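PDB 1K1A: B-cell lymphoma 3 protein from Homo sapiens, which binds p50 and p52 homodimers of NF-kappa-B through ankyrin repeats, holding p50 out of the nucleus or activating transcription of target genes within it. Local coordinates for residues L22-Q33 against S60-A68. Sequence-based numbering, arbitrary orientation.
Sequences LPAVHRLVNLFQ and SVVRLLVTA
Second helices of ankyrin repeats 1 and 2 stack side by side here, Leu22, Val25, His26 and Val29 of 22-33 receiving Leu64 of 60-68 as a knob into a hole. The two axes run nearly parallel, 7° apart and 10.6 Å at closest approach, as expected of successive repeats in an ankyrin solenoid. With its CG anti to the backbone N (chi1 179°), Leu64, described like Val61 in one of two modelled conformers, reaches across and divides its methyls: CD1 meets the edge of the His26 imidazole, near the ring plane, 3.6 Å from His26 ND1, while CD2 lies 3.6 Å from Val29 CG2. Val25 CG1 fits against the same leucine, 3.9 Å from Leu64 CD1, the two side chains passing alongside in opposite directions. Toward the N-terminal ends, Leu22 CD1 bridges Val61 CG2, at 3.8 Å, and Leu64 CD1. Within their own repeats, Val25 also touches Ala16 of helix 12-18 and Val61 touches Ala53 of helix 49-55, which ties each second helix to its first. Further toward the C-terminal ends, Val29 splits its methyls: CG2 lies against Leu65 CD2, and Val29 CG1 rests 3.8 Å from Ala68 CB.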
loop_
_atom_site.group_PDB
_atom_site.type_symbol
_atom_site.label_atom_id
_atom_site.label_comp_id
_atom_site.label_asym_id
_atom_site.label_seq_id
_atom_site.Cartn_x
_atom_site.Cartn_y
_atom_site.Cartn_z
ATOM N N LEU A 22 -0.300 27.665 -2.452
ATOM C CA LEU A 22 0.329 27.480 -1.141
ATOM C C LEU A 22 0.182 28.690 -0.202
ATOM O O LEU A 22 -0.142 28.523 0.968
ATOM C CB LEU A 22 1.805 27.071 -1.293
ATOM C CG LEU A 22 2.604 26.702 -0.035
ATOM C CD1 LEU A 22 2.075 25.452 0.609
ATOM C CD2 LEU A 22 4.075 26.522 -0.371
ATOM N N PRO A 23 0.434 29.900 -0.703
ATOM C CA PRO A 23 0.261 31.107 0.116
ATOM C C PRO A 23 -1.149 31.222 0.706
ATOM O O PRO A 23 -1.281 31.578 1.881
ATOM C CB PRO A 23 0.525 32.249 -0.880
ATOM C CG PRO A 23 1.407 31.648 -1.913
ATOM C CD PRO A 23 0.951 30.208 -2.045
ATOM N N ALA A 24 -2.182 30.927 -0.086
ATOM C CA ALA A 24 -3.559 30.988 0.415
ATOM C C ALA A 24 -3.791 29.926 1.491
ATOM O O ALA A 24 -4.470 30.177 2.498
ATOM C CB ALA A 24 -4.568 30.840 -0.721
ATOM N N VAL A 25 -3.207 28.752 1.285
ATOM C CA VAL A 25 -3.323 27.667 2.256
ATOM C C VAL A 25 -2.749 28.104 3.592
ATOM O O VAL A 25 -3.378 27.931 4.638
ATOM C CB VAL A 25 -2.590 26.410 1.776
ATOM C CG1 VAL A 25 -2.483 25.373 2.906
ATOM C CG2 VAL A 25 -3.307 25.828 0.567
ATOM N N HIS A 26 -1.552 28.680 3.552
ATOM C CA HIS A 26 -0.898 29.162 4.755
ATOM C C HIS A 26 -1.786 30.183 5.474
ATOM O O HIS A 26 -2.019 30.086 6.682
ATOM C CB HIS A 26 0.449 29.790 4.398
ATOM C CG HIS A 26 1.410 29.860 5.543
ATOM N ND1 HIS A 26 2.332 28.868 5.802
ATOM C CD2 HIS A 26 1.613 30.816 6.482
ATOM C CE1 HIS A 26 3.049 29.201 6.860
ATOM N NE2 HIS A 26 2.635 30.381 7.291
ATOM N N ARG A 27 -2.278 31.162 4.726
ATOM C CA ARG A 27 -3.137 32.190 5.306
ATOM C C ARG A 27 -4.359 31.574 5.992
ATOM O O ARG A 27 -4.687 31.916 7.138
ATOM C CB ARG A 27 -3.570 33.183 4.226
ATOM C CG ARG A 27 -4.834 33.974 4.554
ATOM C CD ARG A 27 -5.116 35.124 3.572
ATOM N NE ARG A 27 -6.050 34.799 2.484
ATOM C CZ ARG A 27 -6.195 33.602 1.909
ATOM N NH1 ARG A 27 -7.073 33.448 0.926
ATOM N NH2 ARG A 27 -5.476 32.563 2.307
ATOM N N LEU A 28 -5.012 30.652 5.296
ATOM C CA LEU A 28 -6.196 29.972 5.811
ATOM C C LEU A 28 -5.903 29.077 7.025
ATOM O O LEU A 28 -6.726 28.962 7.940
ATOM C CB LEU A 28 -6.849 29.146 4.705
ATOM C CG LEU A 28 -7.627 29.943 3.664
ATOM C CD1 LEU A 28 -8.024 29.045 2.505
ATOM C CD2 LEU A 28 -8.856 30.567 4.300
ATOM N N VAL A 29 -4.748 28.425 7.017
ATOM C CA VAL A 29 -4.353 27.599 8.153
ATOM C C VAL A 29 -4.192 28.468 9.411
ATOM O O VAL A 29 -4.668 28.108 10.492
ATOM C CB VAL A 29 -3.079 26.792 7.860
ATOM C CG1 VAL A 29 -2.445 26.288 9.159
ATOM C CG2 VAL A 29 -3.408 25.621 6.911
ATOM N N ASN A 30 -3.555 29.626 9.249
ATOM C CA ASN A 30 -3.418 30.586 10.342
ATOM C C ASN A 30 -4.781 31.059 10.849
ATOM O O ASN A 30 -5.011 31.136 12.054
ATOM C CB ASN A 30 -2.562 31.785 9.908
ATOM C CG ASN A 30 -1.103 31.417 9.703
ATOM O OD1 ASN A 30 -0.596 30.470 10.315
ATOM N ND2 ASN A 30 -0.421 32.153 8.830
ATOM N N LEU A 31 -5.685 31.358 9.922
ATOM C CA LEU A 31 -7.038 31.794 10.262
ATOM C C LEU A 31 -7.816 30.721 11.029
ATOM O O LEU A 31 -8.512 31.023 11.995
ATOM C CB LEU A 31 -7.804 32.170 8.994
ATOM C CG LEU A 31 -8.166 33.640 8.791
ATOM C CD1 LEU A 31 -7.627 34.146 7.462
ATOM C CD2 LEU A 31 -9.694 33.805 8.845
ATOM N N PHE A 32 -7.695 29.473 10.586
ATOM C CA PHE A 32 -8.385 28.356 11.226
ATOM C C PHE A 32 -7.920 28.163 12.660
ATOM O O PHE A 32 -8.736 27.975 13.567
ATOM C CB PHE A 32 -8.158 27.054 10.446
ATOM C CG PHE A 32 -9.153 26.821 9.345
ATOM C CD1 PHE A 32 -9.540 27.856 8.511
ATOM C CD2 PHE A 32 -9.702 25.563 9.145
ATOM C CE1 PHE A 32 -10.456 27.642 7.491
ATOM C CE2 PHE A 32 -10.620 25.344 8.131
ATOM C CZ PHE A 32 -11.001 26.384 7.304
ATOM N N GLN A 33 -6.607 28.199 12.847
ATOM C CA GLN A 33 -5.988 27.988 14.152
ATOM C C GLN A 33 -6.341 29.085 15.152
ATOM O O GLN A 33 -6.438 28.832 16.349
ATOM C CB GLN A 33 -4.472 27.866 14.010
ATOM C CG GLN A 33 -4.014 26.606 13.290
ATOM C CD GLN A 33 -2.503 26.490 13.217
ATOM O OE1 GLN A 33 -1.956 25.389 13.322
ATOM N NE2 GLN A 33 -1.826 27.622 13.042
ATOM N N SER A 60 4.567 19.956 -0.877
ATOM C CA SER A 60 4.767 21.103 0.010
ATOM C C SER A 60 3.529 21.421 0.849
ATOM O O SER A 60 3.643 21.861 1.991
ATOM C CB SER A 60 5.163 22.345 -0.778
ATOM O OG SER A 60 6.459 22.205 -1.320
ATOM N N VAL A 61 2.350 21.223 0.266
ATOM C CA VAL A 61 1.104 21.453 0.983
ATOM C C VAL A 61 0.887 20.363 2.033
ATOM O O VAL A 61 0.435 20.636 3.156
ATOM C CB VAL A 61 -0.082 21.543 0.017
ATOM C CG1 VAL A 61 -1.369 21.871 0.763
ATOM C CG2 VAL A 61 0.202 22.595 -1.059
ATOM N N VAL A 62 1.225 19.131 1.667
ATOM C CA VAL A 62 1.126 18.013 2.594
ATOM C C VAL A 62 1.937 18.323 3.857
ATOM O O VAL A 62 1.458 18.156 4.978
ATOM C CB VAL A 62 1.666 16.717 1.963
ATOM C CG1 VAL A 62 1.835 15.624 3.029
ATOM C CG2 VAL A 62 0.752 16.234 0.819
ATOM N N ARG A 63 3.170 18.775 3.663
ATOM C CA ARG A 63 4.067 19.121 4.766
ATOM C C ARG A 63 3.502 20.216 5.675
ATOM O O ARG A 63 3.567 20.117 6.903
ATOM C CB ARG A 63 5.426 19.589 4.219
ATOM C CG ARG A 63 6.313 18.477 3.638
ATOM C CD ARG A 63 7.754 18.918 3.324
ATOM N NE ARG A 63 8.487 17.891 2.572
ATOM C CZ ARG A 63 9.226 16.939 3.133
ATOM N NH1 ARG A 63 9.335 16.879 4.452
ATOM N NH2 ARG A 63 9.853 16.040 2.378
ATOM N N LEU A 64 2.986 21.277 5.066
ATOM C CA LEU A 64 2.404 22.394 5.812
ATOM C C LEU A 64 1.232 21.920 6.664
ATOM O O LEU A 64 1.160 22.214 7.858
ATOM C CB LEU A 64 1.936 23.502 4.859
ATOM C CG LEU A 64 1.269 24.746 5.471
ATOM C CD1 LEU A 64 1.086 25.828 4.415
ATOM C CD2 LEU A 64 -0.069 24.407 6.120
ATOM N N LEU A 65 0.322 21.182 6.041
ATOM C CA LEU A 65 -0.879 20.717 6.719
ATOM C C LEU A 65 -0.571 19.757 7.860
ATOM O O LEU A 65 -1.123 19.884 8.948
ATOM C CB LEU A 65 -1.858 20.065 5.727
ATOM C CG LEU A 65 -2.569 21.008 4.741
ATOM C CD1 LEU A 65 -3.424 20.202 3.775
ATOM C CD2 LEU A 65 -3.422 22.030 5.473
ATOM N N VAL A 66 0.311 18.796 7.610
ATOM C CA VAL A 66 0.658 17.823 8.648
ATOM C C VAL A 66 1.365 18.496 9.827
ATOM O O VAL A 66 1.014 18.267 10.986
ATOM C CB VAL A 66 1.490 16.677 8.083
ATOM C CG1 VAL A 66 1.925 15.722 9.213
ATOM C CG2 VAL A 66 0.655 15.920 7.034
ATOM N N THR A 67 2.320 19.374 9.530
ATOM C CA THR A 67 3.037 20.070 10.585
ATOM C C THR A 67 2.085 20.972 11.397
ATOM O O THR A 67 2.293 21.195 12.597
ATOM C CB THR A 67 4.247 20.862 10.014
ATOM O OG1 THR A 67 3.803 21.751 8.988
ATOM C CG2 THR A 67 5.191 19.934 9.265
ATOM N N ALA A 68 1.024 21.455 10.756
ATOM C CA ALA A 68 0.040 22.300 11.442
ATOM C C ALA A 68 -0.981 21.525 12.292
ATOM O O ALA A 68 -1.790 22.130 12.998
ATOM C CB ALA A 68 -0.679 23.219 10.444
#